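Local structure of carbon monoxide dehydrogenase (Thermococcus sp. AM4, 6T7J) at residues 91-96 / 220-225; 341-346 / 554-559; 449-454 / 558-563; 463-468 / 549-554; 477-482 / 526-531. The protein probably oxidises carbon monoxide to carbon dioxide at cluster C, captured here in a nickel-free form, and probably passes the electrons on through iron-sulfur clusters. All blocks are in the same frame, centred on the assembly; numbering follows the deposited sequence.

Interaction 1: 91-96 / 220-225; sequences RMIAAG and IRTSLA
Ile93 lays its CG2 methyl against Thr222 and Ser223 of the facing helix. The methyl is 4.1 Å from Ser223 N and 4.2 Å from Thr222 CB. With chi1 at -67°, CG1 lies beside the backbone N of Ile93 and CG2 is opposite it, turned to the facing helix. Ile93 and Thr222 cross at a slant. Ser223 adds CB, 4.4 Å from Ile93 CG2. The contact is a plain van der Waals one between helix 81-115 and helix 212-242. Both belong to the helical part of the chain that precedes the two parallel sheets, as in other CO dehydrogenases. The hydroxyls do not bridge the helices. Each turns back onto its own helix. Ser223 OG donates to Ile220 O at 2.7 Å, with the donor tilted 25° from the carbonyl plane. Leu224 N reaches the same oxygen from the same face, a doubled grip on one carbonyl. Thr222 OG1 bonds likewise to His218 O. What faces Ile93 is thus carbon and backbone. Helix 558-569 packs here too, through Thr565, which touches both Ile93 and Ser223. Helix 193-203 packs against Thr222 through Glu196 and Cys200.

Interaction 2: 341-346 / 554-559; sequences YQCIMP and EWMSEK. With MSK (Broken Fe4S4 cluster), chain F.
Lys559 reaches Gln342 at the hydrogen-bonded end of this contact. NZ donates to Gln342 OE1 at 2.8 Å. The donor sits 29° from the carbonyl plane, with a C=O...N angle of 119°. Lys559 CD and CE each pass 3.4 Å from the same Gln342 OE1, so the lysine runs alongside the amide oxygen. The amide is carried there by a Gln342 chain that stays extended past CG (chi2 173°). The other end is packing without such a bond, and it too is buried, not open to solvent. There Met556 CE lies 3.6 Å from Cys343 SG, but Cys343 CB and Met556 CE are a wide 4.5 Å apart. Cys343 SG binds iron FE4 of the broken cluster at 2.3 Å. Met556 CE also lies 3.7 Å from sulfide S4. Ser557, the N-cap of helix 558-569, bonds through OG to Ala560 N. The loop after strand 336-339 thus supplies an iron ligand. Lys559 NZ lies 3.7 Å from that sulfur, Cys343 SG, and Gln342 probably helps position the amine in the cluster pocket.

Interaction 3: 449-454 / 558-563; sequences VGCNNP and EKAVSI. With MSK (Broken Fe4S4 cluster), chain F.
Cys451 SG rests 3.8 Å from the CB methyl of Ala560, while binding iron FE3 of the broken cluster at 2.4 Å. Its first torsion, chi1 -37°, is well off a staggered value, though SG still lies beside the backbone N. The fine geometry at this ligand is doubtful, since Cys451 CB is modelled very close to the same iron. The next pair along is purely apolar. Val449 CG2 meets Ile563 CG2 at 4.2 Å, methyl against methyl. That valine methyl sits between its own N and carbonyl carbon, while the isoleucine methyl lies opposite its backbone N. Ala560 and Ile563 are three residues apart on helix 558-569 and so share one side of it. Gly450 lies between Val449 and Cys451 with a positive phi of 119°. Its carbonyl oxygen, Gly450 O, comes within 3.2 Å of sulfide S5. The Lys559 chain bends at chi3 (-62°), which brings NZ 3.7 Å from sulfide S3. Strand 444-448 ends just before this loop, the usual place for a site in an open parallel alpha/beta fold. The sulfur of Cys451 is bound to iron, and Ala560 offers it a methyl on the helix side, while Ser557 also touches it.

Interaction 4: 463-468 / 549-554; sequences VTLAKE and AGSAPE
Pro553 supplies the one ring of this contact, and Leu465 comes to its CG corner. Leu465 CD2 is 4.2 Å from Pro553 CG. The ring is puckered with CG exo, so it is not truly flat. The flat group next door, the carboxylate of Glu554, accepts from Asn459 N through OE1 and from His462 N through OE2, and so grips the start of helix 460-471. Such a charge would probably suit the positive end of the helix dipole. The closest approach is made by the same leucine methyl. Leu465 CD2 lies 3.1 Å from Ser551 OG, unusually short for a methyl against an oxygen. It is 3.6 Å from Ser551 CB. Leu465 reaches across because CG stands opposite its backbone N (chi1 -177°). Ser551 has chi1 at 147°, away from a staggered value, which probably helps turn OG to His575 ND1 on the next strand, 574-576. That pair is hydrogen-bonded. Helix 460-471 forms the crossover between parallel strands 444-448 and 474-478, a beta-alpha-beta unit, and here it also reaches strand 548-552. The serine's polar need is met by the histidine, so a buried hydroxyl can sit against a methyl. Within 463-468 and 549-554 the helix meets the strand and the proline after it by packing, while Glu554 bonds the helix start.

Interaction 5: 477-482 / 526-531; sequences VGTGCW and SRILIA. With MSK (Broken Fe4S4 cluster), chain F.
Ile528 makes the apolar contacts, with two of its atoms serving two partners. Its CG1 lies 4.1 Å from Val477 CG2, and these side chains slide past each other in opposite directions. Its CD1 lies 4.1 Å from Thr479 CG2, a methyl-to-methyl contact. The isoleucine is stretched out (chi2 172°), which pushes CD1 forward to the threonine. Thr479 turns its methyl to this contact by setting CG2 opposite its carbonyl carbon. The metal contact is separate. Cys481 SG binds iron FE2 of the broken cluster at 2.4 Å and is also 3.5 Å from sulfide S5. Gly480, with a positive phi of 70°, makes the turn between the packing residues and this ligand. Strand 474-478 is flanked by strands 444-448 and 516-518 in the parallel sheet. Helix 525-538 lies against it through Ile528, and also packs on helices 212-242 and 558-569, with a salt bridge from Arg527 to Asp239 of helix 212-242.

Interaction 1 comes first along the chain, within the helical part; the others follow. Interactions 2 and 3 end on the same helix, 558-569, share Glu558 and Lys559, and have centres 7 Å apart. Interaction 1 touches that helix through Met92, Ala95 and Ser223. Interactions 4 and 5 reach one parallel sheet, with centres 13 Å apart. Within the sequence span of interaction 3 lies interaction 4, and within that, interaction 5. Val449 N bonds to Ser551 O, tying interaction 3 to 4. Interactions 2, 3 and 5 deliver Cys343, Cys451 and Cys481 to different irons, so the cluster joins loops from both sheets. Interactions 1, 2 and 3 also touch the second subunit.

Interaction 1: 91-96 / 220-225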
# COMPACT_ATOMS: atom_id res chain seq x y z
N ARG A 91 -0.78 4.35 -6.07
CA ARG A 91 -1.41 3.44 -5.11
C ARG A 91 -2.19 2.34 -5.83
O ARG A 91 -2.26 1.21 -5.34
CB ARG A 91 -2.30 4.20 -4.14
CG ARG A 91 -1.50 5.05 -3.15
CD ARG A 91 -2.26 5.29 -1.86
NE ARG A 91 -1.41 5.98 -0.89
CZ ARG A 91 -1.86 6.54 0.23
NH1 ARG A 91 -3.15 6.49 0.53
NH2 ARG A 91 -1.01 7.14 1.06
N MET A 92 -2.77 2.65 -6.99
CA MET A 92 -3.39 1.59 -7.80
C MET A 92 -2.35 0.54 -8.21
O MET A 92 -2.59 -0.67 -8.10
CB MET A 92 -4.07 2.19 -9.03
CG MET A 92 -5.22 3.12 -8.72
SD MET A 92 -6.16 3.57 -10.19
CE MET A 92 -7.49 2.36 -10.12
N ILE A 93 -1.20 1.00 -8.70
CA ILE A 93 -0.13 0.08 -9.08
C ILE A 93 0.32 -0.74 -7.87
O ILE A 93 0.55 -1.95 -7.98
CB ILE A 93 1.05 0.85 -9.70
CG1 ILE A 93 0.65 1.48 -11.03
CG2 ILE A 93 2.25 -0.08 -9.88
CD1 ILE A 93 1.71 2.39 -11.61
N ALA A 94 0.46 -0.09 -6.71
CA ALA A 94 0.85 -0.79 -5.50
C ALA A 94 -0.13 -1.90 -5.15
O ALA A 94 0.28 -3.02 -4.83
CB ALA A 94 0.97 0.20 -4.34
N ALA A 95 -1.43 -1.61 -5.23
CA ALA A 95 -2.42 -2.62 -4.87
C ALA A 95 -2.43 -3.79 -5.85
O ALA A 95 -2.56 -4.95 -5.43
CB ALA A 95 -3.81 -1.98 -4.78
N GLY A 96 -2.30 -3.51 -7.15
CA GLY A 96 -2.25 -4.60 -8.11
C GLY A 96 -1.02 -5.48 -7.94
O GLY A 96 -1.11 -6.72 -7.93
N ILE A 220 6.69 2.40 -12.25
CA ILE A 220 7.27 1.52 -13.26
C ILE A 220 8.10 0.43 -12.58
O ILE A 220 8.00 -0.76 -12.92
CB ILE A 220 8.11 2.33 -14.26
CG1 ILE A 220 7.19 2.97 -15.32
CG2 ILE A 220 9.17 1.45 -14.92
CD1 ILE A 220 7.80 4.16 -16.01
N ARG A 221 8.93 0.82 -11.61
CA ARG A 221 9.75 -0.15 -10.89
C ARG A 221 8.89 -1.20 -10.18
O ARG A 221 9.19 -2.39 -10.20
CB ARG A 221 10.65 0.57 -9.88
CG ARG A 221 11.42 -0.37 -8.95
CD ARG A 221 12.69 0.29 -8.42
NE ARG A 221 12.41 1.48 -7.62
CZ ARG A 221 13.35 2.29 -7.13
NH1 ARG A 221 14.63 2.04 -7.36
NH2 ARG A 221 13.00 3.36 -6.42
N THR A 222 7.79 -0.76 -9.55
CA THR A 222 6.92 -1.68 -8.83
C THR A 222 6.19 -2.61 -9.80
O THR A 222 6.05 -3.82 -9.54
CB THR A 222 5.91 -0.89 -7.99
OG1 THR A 222 6.62 -0.01 -7.10
CG2 THR A 222 5.04 -1.83 -7.17
N SER A 223 5.71 -2.07 -10.92
CA SER A 223 5.09 -2.91 -11.94
C SER A 223 6.07 -3.95 -12.46
O SER A 223 5.68 -5.09 -12.74
CB SER A 223 4.56 -2.05 -13.08
OG SER A 223 5.62 -1.66 -13.94
N LEU A 224 7.34 -3.58 -12.60
CA LEU A 224 8.34 -4.54 -13.04
C LEU A 224 8.57 -5.62 -11.98
O LEU A 224 8.74 -6.80 -12.31
CB LEU A 224 9.65 -3.83 -13.37
CG LEU A 224 9.62 -3.00 -14.66
CD1 LEU A 224 10.97 -2.34 -14.91
CD2 LEU A 224 9.21 -3.86 -15.84
N ALA A 225 8.57 -5.23 -10.70
CA ALA A 225 8.62 -6.22 -9.63
C ALA A 225 7.44 -7.19 -9.72
O ALA A 225 7.58 -8.37 -9.38
CB ALA A 225 8.63 -5.53 -8.26

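Interaction 2: 341-346 / 554-559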
# COMPACT_ATOMS: atom_id res chain seq x y z
N TYR A 341 -9.71 -15.47 -3.26
CA TYR A 341 -9.60 -14.02 -3.17
C TYR A 341 -9.52 -13.42 -4.57
O TYR A 341 -9.39 -14.13 -5.57
CB TYR A 341 -8.39 -13.60 -2.33
CG TYR A 341 -7.08 -14.31 -2.61
CD1 TYR A 341 -6.57 -14.41 -3.90
CD2 TYR A 341 -6.34 -14.86 -1.57
CE1 TYR A 341 -5.36 -15.05 -4.14
CE2 TYR A 341 -5.13 -15.50 -1.81
CZ TYR A 341 -4.65 -15.59 -3.09
OH TYR A 341 -3.46 -16.23 -3.33
N GLN A 342 -9.62 -12.09 -4.60
CA GLN A 342 -9.48 -11.24 -5.79
C GLN A 342 -10.68 -11.32 -6.72
O GLN A 342 -11.01 -12.39 -7.25
CB GLN A 342 -8.19 -11.59 -6.55
CG GLN A 342 -6.93 -11.16 -5.81
CD GLN A 342 -5.67 -11.66 -6.48
OE1 GLN A 342 -5.62 -11.82 -7.70
NE2 GLN A 342 -4.64 -11.92 -5.68
N CYS A 343 -11.34 -10.18 -6.91
CA CYS A 343 -12.47 -10.01 -7.83
C CYS A 343 -13.66 -10.89 -7.45
O CYS A 343 -14.48 -11.24 -8.31
CB CYS A 343 -12.06 -10.27 -9.28
SG CYS A 343 -10.66 -9.27 -9.86
N ILE A 344 -13.77 -11.25 -6.18
CA ILE A 344 -14.97 -11.89 -5.65
C ILE A 344 -15.91 -10.78 -5.20
O ILE A 344 -15.71 -10.19 -4.14
CB ILE A 344 -14.64 -12.85 -4.50
CG1 ILE A 344 -13.46 -13.75 -4.85
CG2 ILE A 344 -15.88 -13.67 -4.13
CD1 ILE A 344 -13.71 -14.65 -6.05
N MET A 345 -16.92 -10.49 -6.01
CA MET A 345 -17.91 -9.49 -5.65
C MET A 345 -18.55 -9.86 -4.32
O MET A 345 -19.08 -10.97 -4.20
CB MET A 345 -18.99 -9.38 -6.72
CG MET A 345 -18.55 -8.74 -8.03
SD MET A 345 -19.97 -8.47 -9.11
CE MET A 345 -19.15 -8.02 -10.64
N PRO A 346 -18.51 -8.99 -3.31
CA PRO A 346 -19.28 -9.28 -2.09
C PRO A 346 -20.75 -9.50 -2.37
O PRO A 346 -21.40 -10.31 -1.68
CB PRO A 346 -19.04 -8.03 -1.22
CG PRO A 346 -17.76 -7.45 -1.74
CD PRO A 346 -17.73 -7.74 -3.21
N GLU A 554 -11.38 -3.57 -21.37
CA GLU A 554 -12.49 -3.38 -20.43
C GLU A 554 -12.00 -3.51 -18.99
O GLU A 554 -12.72 -4.03 -18.12
CB GLU A 554 -13.62 -4.36 -20.71
CG GLU A 554 -14.08 -4.39 -22.16
CD GLU A 554 -15.02 -5.55 -22.47
OE1 GLU A 554 -15.65 -6.07 -21.53
OE2 GLU A 554 -15.12 -5.93 -23.65
N TRP A 555 -10.80 -3.03 -18.71
CA TRP A 555 -10.18 -3.24 -17.40
C TRP A 555 -10.94 -2.50 -16.30
O TRP A 555 -11.64 -1.51 -16.54
CB TRP A 555 -8.72 -2.78 -17.42
CG TRP A 555 -8.56 -1.29 -17.47
CD1 TRP A 555 -8.49 -0.51 -18.59
CD2 TRP A 555 -8.45 -0.40 -16.35
NE1 TRP A 555 -8.34 0.81 -18.23
CE2 TRP A 555 -8.32 0.90 -16.87
CE3 TRP A 555 -8.45 -0.58 -14.96
CZ2 TRP A 555 -8.18 2.02 -16.05
CZ3 TRP A 555 -8.32 0.53 -14.15
CH2 TRP A 555 -8.19 1.81 -14.69
N MET A 556 -10.80 -3.00 -15.07
CA MET A 556 -11.33 -2.32 -13.89
C MET A 556 -10.46 -2.44 -12.65
O MET A 556 -10.57 -1.58 -11.77
CB MET A 556 -12.74 -2.85 -13.56
CG MET A 556 -12.78 -4.29 -13.06
SD MET A 556 -12.54 -4.50 -11.28
CE MET A 556 -12.18 -6.25 -11.20
N SER A 557 -9.61 -3.45 -12.53
CA SER A 557 -8.90 -3.73 -11.30
C SER A 557 -7.56 -2.99 -11.23
O SER A 557 -7.00 -2.58 -12.25
CB SER A 557 -8.66 -5.23 -11.15
OG SER A 557 -7.58 -5.66 -11.97
N GLU A 558 -7.06 -2.82 -10.01
CA GLU A 558 -5.72 -2.27 -9.82
C GLU A 558 -4.66 -3.24 -10.34
O GLU A 558 -3.58 -2.81 -10.77
CB GLU A 558 -5.50 -1.94 -8.34
CG GLU A 558 -6.39 -0.80 -7.83
CD GLU A 558 -6.53 -0.79 -6.31
OE1 GLU A 558 -6.32 0.28 -5.70
OE2 GLU A 558 -6.85 -1.85 -5.73
N LYS A 559 -4.95 -4.54 -10.30
CA LYS A 559 -4.09 -5.52 -10.95
C LYS A 559 -3.92 -5.20 -12.43
O LYS A 559 -2.81 -5.32 -12.98
CB LYS A 559 -4.65 -6.93 -10.77
CG LYS A 559 -4.18 -7.63 -9.52
CD LYS A 559 -4.86 -8.98 -9.36
CE LYS A 559 -6.36 -8.82 -9.22
NZ LYS A 559 -7.08 -10.11 -9.37
S1 MSK F . -10.19 -12.09 -12.78
S3 MSK F . -8.43 -9.09 -12.69
S4 MSK F . -11.76 -9.06 -13.51
S5 MSK F . -9.32 -10.55 -15.43
FE1 MSK F . -7.96 -12.41 -12.67
FE2 MSK F . -11.18 -10.90 -14.52
FE3 MSK F . -9.82 -8.53 -14.34
FE4 MSK F . -10.41 -9.93 -12.09

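Interaction 3: 449-454 / 558-563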
# COMPACT_ATOMS: atom_id res chain seq x y z
N VAL A 449 -5.72 -8.56 -22.62
CA VAL A 449 -5.86 -8.96 -21.23
C VAL A 449 -6.91 -8.06 -20.59
O VAL A 449 -7.43 -7.13 -21.21
CB VAL A 449 -4.53 -8.87 -20.47
CG1 VAL A 449 -3.43 -9.65 -21.18
CG2 VAL A 449 -4.11 -7.41 -20.30
N GLY A 450 -7.21 -8.32 -19.33
CA GLY A 450 -7.94 -7.37 -18.51
C GLY A 450 -9.26 -7.91 -18.02
O GLY A 450 -9.63 -9.07 -18.24
N CYS A 451 -10.01 -7.02 -17.38
CA CYS A 451 -11.19 -7.31 -16.60
C CYS A 451 -12.46 -7.10 -17.43
O CYS A 451 -12.41 -7.04 -18.66
CB CYS A 451 -11.18 -6.41 -15.36
SG CYS A 451 -9.54 -6.17 -14.66
N ASN A 452 -13.60 -7.01 -16.75
CA ASN A 452 -14.84 -6.49 -17.31
C ASN A 452 -15.23 -5.25 -16.51
O ASN A 452 -14.97 -5.16 -15.31
CB ASN A 452 -15.98 -7.52 -17.25
CG ASN A 452 -15.83 -8.60 -18.30
OD1 ASN A 452 -16.07 -9.78 -18.03
ND2 ASN A 452 -15.45 -8.21 -19.51
N ASN A 453 -15.86 -4.31 -17.19
CA ASN A 453 -16.31 -3.07 -16.57
C ASN A 453 -17.68 -2.71 -17.14
O ASN A 453 -17.80 -2.48 -18.35
CB ASN A 453 -15.30 -1.95 -16.82
CG ASN A 453 -15.52 -0.74 -15.92
OD1 ASN A 453 -16.66 -0.34 -15.66
ND2 ASN A 453 -14.43 -0.15 -15.46
N PRO A 454 -18.73 -2.64 -16.31
CA PRO A 454 -20.07 -2.35 -16.83
C PRO A 454 -20.21 -0.95 -17.42
O PRO A 454 -21.28 -0.63 -17.94
CB PRO A 454 -20.97 -2.53 -15.60
CG PRO A 454 -20.07 -2.32 -14.43
CD PRO A 454 -18.72 -2.83 -14.85
N GLU A 558 -7.06 -2.82 -10.01
CA GLU A 558 -5.72 -2.27 -9.82
C GLU A 558 -4.66 -3.24 -10.34
O GLU A 558 -3.58 -2.81 -10.77
CB GLU A 558 -5.50 -1.94 -8.34
CG GLU A 558 -6.39 -0.80 -7.83
CD GLU A 558 -6.53 -0.79 -6.31
OE1 GLU A 558 -6.32 0.28 -5.70
OE2 GLU A 558 -6.85 -1.85 -5.73
N LYS A 559 -4.95 -4.54 -10.30
CA LYS A 559 -4.09 -5.52 -10.95
C LYS A 559 -3.92 -5.20 -12.43
O LYS A 559 -2.81 -5.32 -12.98
CB LYS A 559 -4.65 -6.93 -10.77
CG LYS A 559 -4.18 -7.63 -9.52
CD LYS A 559 -4.86 -8.98 -9.36
CE LYS A 559 -6.36 -8.82 -9.22
NZ LYS A 559 -7.08 -10.11 -9.37
N ALA A 560 -5.00 -4.80 -13.10
CA ALA A 560 -4.91 -4.43 -14.51
C ALA A 560 -4.02 -3.21 -14.70
O ALA A 560 -3.29 -3.12 -15.70
CB ALA A 560 -6.30 -4.17 -15.08
N VAL A 561 -4.05 -2.27 -13.75
CA VAL A 561 -3.18 -1.11 -13.84
C VAL A 561 -1.72 -1.53 -13.73
O VAL A 561 -0.87 -1.08 -14.51
CB VAL A 561 -3.55 -0.07 -12.76
CG1 VAL A 561 -2.65 1.15 -12.88
CG2 VAL A 561 -5.01 0.32 -12.89
N SER A 562 -1.41 -2.42 -12.78
CA SER A 562 -0.04 -2.91 -12.67
C SER A 562 0.39 -3.65 -13.93
O SER A 562 1.52 -3.49 -14.40
CB SER A 562 0.09 -3.83 -11.45
OG SER A 562 1.41 -4.34 -11.35
N ILE A 563 -0.51 -4.47 -14.49
CA ILE A 563 -0.19 -5.24 -15.69
C ILE A 563 0.10 -4.31 -16.86
O ILE A 563 1.09 -4.48 -17.58
CB ILE A 563 -1.32 -6.23 -16.02
CG1 ILE A 563 -1.37 -7.35 -14.99
CG2 ILE A 563 -1.14 -6.80 -17.42
CD1 ILE A 563 -2.68 -8.11 -14.99
S1 MSK F . -10.19 -12.09 -12.78
S3 MSK F . -8.43 -9.09 -12.69
S4 MSK F . -11.76 -9.06 -13.51
S5 MSK F . -9.32 -10.55 -15.43
FE1 MSK F . -7.96 -12.41 -12.67
FE2 MSK F . -11.18 -10.90 -14.52
FE3 MSK F . -9.82 -8.53 -14.34
FE4 MSK F . -10.41 -9.93 -12.09

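Interaction 4: 463-468 / 549-554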
# COMPACT_ATOMS: atom_id res chain seq x y z
N VAL A 463 -14.02 -8.87 -27.88
CA VAL A 463 -14.24 -9.66 -29.09
C VAL A 463 -14.07 -8.79 -30.33
O VAL A 463 -13.52 -9.25 -31.34
CB VAL A 463 -15.62 -10.34 -29.05
CG1 VAL A 463 -16.73 -9.32 -28.85
CG2 VAL A 463 -15.84 -11.11 -30.32
N THR A 464 -14.54 -7.54 -30.29
CA THR A 464 -14.44 -6.70 -31.48
C THR A 464 -12.99 -6.38 -31.81
O THR A 464 -12.59 -6.43 -32.98
CB THR A 464 -15.25 -5.41 -31.29
OG1 THR A 464 -16.65 -5.73 -31.28
CG2 THR A 464 -14.98 -4.43 -32.42
N LEU A 465 -12.18 -6.07 -30.79
CA LEU A 465 -10.76 -5.84 -31.03
C LEU A 465 -10.07 -7.09 -31.55
O LEU A 465 -9.29 -7.03 -32.50
CB LEU A 465 -10.09 -5.35 -29.74
CG LEU A 465 -8.61 -4.99 -29.88
CD1 LEU A 465 -8.44 -3.79 -30.78
CD2 LEU A 465 -7.99 -4.72 -28.52
N ALA A 466 -10.36 -8.25 -30.94
CA ALA A 466 -9.76 -9.49 -31.41
C ALA A 466 -10.12 -9.76 -32.87
O ALA A 466 -9.25 -10.13 -33.68
CB ALA A 466 -10.20 -10.66 -30.53
N LYS A 467 -11.39 -9.57 -33.23
CA LYS A 467 -11.84 -9.79 -34.60
C LYS A 467 -11.14 -8.84 -35.57
O LYS A 467 -10.62 -9.27 -36.61
CB LYS A 467 -13.36 -9.58 -34.69
CG LYS A 467 -14.21 -10.75 -34.25
CD LYS A 467 -15.66 -10.49 -34.65
CE LYS A 467 -16.65 -11.18 -33.73
NZ LYS A 467 -16.81 -12.62 -34.06
N GLU A 468 -11.15 -7.55 -35.26
CA GLU A 468 -10.56 -6.56 -36.15
C GLU A 468 -9.06 -6.80 -36.31
O GLU A 468 -8.50 -6.49 -37.37
CB GLU A 468 -10.82 -5.15 -35.63
CG GLU A 468 -12.27 -4.70 -35.73
CD GLU A 468 -12.74 -4.56 -37.16
OE1 GLU A 468 -13.75 -5.21 -37.52
OE2 GLU A 468 -12.10 -3.81 -37.93
N ALA A 549 1.75 -5.27 -29.83
CA ALA A 549 1.01 -4.36 -28.97
C ALA A 549 0.31 -5.16 -27.88
O ALA A 549 0.21 -6.38 -27.95
CB ALA A 549 0.01 -3.52 -29.76
N GLY A 550 -0.16 -4.45 -26.86
CA GLY A 550 -1.00 -5.04 -25.85
C GLY A 550 -2.24 -4.20 -25.65
O GLY A 550 -2.29 -3.04 -26.05
N SER A 551 -3.25 -4.79 -25.02
CA SER A 551 -4.50 -4.06 -24.83
C SER A 551 -5.26 -4.60 -23.63
O SER A 551 -5.31 -5.82 -23.42
CB SER A 551 -5.38 -4.12 -26.08
OG SER A 551 -6.75 -4.12 -25.72
N ALA A 552 -5.87 -3.69 -22.88
CA ALA A 552 -6.83 -4.01 -21.82
C ALA A 552 -8.13 -3.28 -22.16
O ALA A 552 -8.34 -2.14 -21.72
CB ALA A 552 -6.31 -3.61 -20.45
N PRO A 553 -9.02 -3.90 -22.93
CA PRO A 553 -10.17 -3.15 -23.47
C PRO A 553 -11.22 -2.78 -22.43
O PRO A 553 -11.91 -1.77 -22.60
CB PRO A 553 -10.75 -4.10 -24.53
CG PRO A 553 -9.70 -5.15 -24.75
CD PRO A 553 -8.96 -5.27 -23.46
N GLU A 554 -11.38 -3.57 -21.37
CA GLU A 554 -12.49 -3.38 -20.43
C GLU A 554 -12.00 -3.51 -18.99
O GLU A 554 -12.72 -4.03 -18.12
CB GLU A 554 -13.62 -4.36 -20.71
CG GLU A 554 -14.08 -4.39 -22.16
CD GLU A 554 -15.02 -5.55 -22.47
OE1 GLU A 554 -15.65 -6.07 -21.53
OE2 GLU A 554 -15.12 -5.93 -23.65

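Interaction 5: 477-482 / 526-531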
# COMPACT_ATOMS: atom_id res chain seq x y z
N VAL A 477 -3.03 -13.10 -29.02
CA VAL A 477 -2.92 -13.93 -27.83
C VAL A 477 -3.50 -13.13 -26.68
O VAL A 477 -3.71 -11.92 -26.79
CB VAL A 477 -1.47 -14.36 -27.52
CG1 VAL A 477 -0.80 -14.91 -28.77
CG2 VAL A 477 -0.68 -13.20 -26.95
N GLY A 478 -3.80 -13.80 -25.58
CA GLY A 478 -4.33 -13.05 -24.45
C GLY A 478 -4.64 -13.91 -23.25
O GLY A 478 -4.63 -15.15 -23.31
N THR A 479 -4.95 -13.22 -22.15
CA THR A 479 -5.19 -13.86 -20.86
C THR A 479 -6.48 -13.34 -20.23
O THR A 479 -7.09 -12.38 -20.71
CB THR A 479 -4.04 -13.64 -19.87
OG1 THR A 479 -4.16 -12.34 -19.28
CG2 THR A 479 -2.68 -13.76 -20.56
N GLY A 480 -6.87 -14.00 -19.14
CA GLY A 480 -7.89 -13.50 -18.24
C GLY A 480 -9.30 -13.50 -18.81
O GLY A 480 -9.70 -14.36 -19.61
N CYS A 481 -10.07 -12.50 -18.38
CA CYS A 481 -11.46 -12.42 -18.81
C CYS A 481 -11.57 -12.08 -20.29
O CYS A 481 -12.60 -12.40 -20.90
CB CYS A 481 -12.23 -11.42 -17.94
SG CYS A 481 -12.45 -11.95 -16.21
N TRP A 482 -10.54 -11.48 -20.89
CA TRP A 482 -10.53 -11.42 -22.35
C TRP A 482 -10.55 -12.81 -22.94
O TRP A 482 -11.24 -13.07 -23.93
CB TRP A 482 -9.31 -10.67 -22.90
CG TRP A 482 -9.26 -10.84 -24.41
CD1 TRP A 482 -9.90 -10.07 -25.34
CD2 TRP A 482 -8.61 -11.89 -25.15
NE1 TRP A 482 -9.66 -10.55 -26.61
CE2 TRP A 482 -8.88 -11.67 -26.52
CE3 TRP A 482 -7.82 -12.99 -24.79
CZ2 TRP A 482 -8.39 -12.50 -27.52
CZ3 TRP A 482 -7.34 -13.81 -25.79
CH2 TRP A 482 -7.61 -13.56 -27.14
N SER A 526 2.61 -13.00 -17.58
CA SER A 526 4.05 -13.23 -17.58
C SER A 526 4.47 -14.06 -18.78
O SER A 526 5.52 -13.80 -19.39
CB SER A 526 4.48 -13.90 -16.27
OG SER A 526 3.76 -15.10 -16.04
N ARG A 527 3.65 -15.04 -19.16
CA ARG A 527 3.91 -15.83 -20.37
C ARG A 527 4.12 -14.92 -21.57
O ARG A 527 5.08 -15.09 -22.33
CB ARG A 527 2.76 -16.80 -20.63
CG ARG A 527 2.54 -17.85 -19.57
CD ARG A 527 1.75 -19.02 -20.14
NE ARG A 527 0.97 -19.72 -19.13
CZ ARG A 527 1.43 -20.74 -18.41
NH1 ARG A 527 2.66 -21.19 -18.60
NH2 ARG A 527 0.65 -21.32 -17.51
N ILE A 528 3.22 -13.95 -21.75
CA ILE A 528 3.37 -12.98 -22.83
C ILE A 528 4.76 -12.35 -22.78
O ILE A 528 5.48 -12.32 -23.79
CB ILE A 528 2.26 -11.92 -22.75
CG1 ILE A 528 0.94 -12.49 -23.27
CG2 ILE A 528 2.64 -10.67 -23.52
CD1 ILE A 528 -0.26 -11.58 -23.06
N LEU A 529 5.16 -11.89 -21.60
CA LEU A 529 6.47 -11.26 -21.46
C LEU A 529 7.60 -12.21 -21.85
O LEU A 529 8.62 -11.78 -22.38
CB LEU A 529 6.67 -10.76 -20.02
CG LEU A 529 5.86 -9.53 -19.61
CD1 LEU A 529 6.35 -8.99 -18.28
CD2 LEU A 529 5.93 -8.46 -20.69
N ILE A 530 7.42 -13.51 -21.59
CA ILE A 530 8.41 -14.48 -22.04
C ILE A 530 8.41 -14.56 -23.56
O ILE A 530 9.46 -14.46 -24.21
CB ILE A 530 8.16 -15.85 -21.40
CG1 ILE A 530 8.40 -15.78 -19.89
CG2 ILE A 530 9.08 -16.90 -22.01
CD1 ILE A 530 9.81 -15.36 -19.52
N ALA A 531 7.22 -14.70 -24.16
CA ALA A 531 7.11 -14.86 -25.60
C ALA A 531 7.81 -13.73 -26.33
O ALA A 531 8.77 -13.95 -27.08
CB ALA A 531 5.63 -14.94 -26.01
S1 MSK F . -10.19 -12.09 -12.78
S3 MSK F . -8.43 -9.09 -12.69
S4 MSK F . -11.76 -9.06 -13.51
S5 MSK F . -9.32 -10.55 -15.43
FE1 MSK F . -7.96 -12.41 -12.67
FE2 MSK F . -11.18 -10.90 -14.52
FE3 MSK F . -9.82 -8.53 -14.34
FE4 MSK F . -10.41 -9.93 -12.09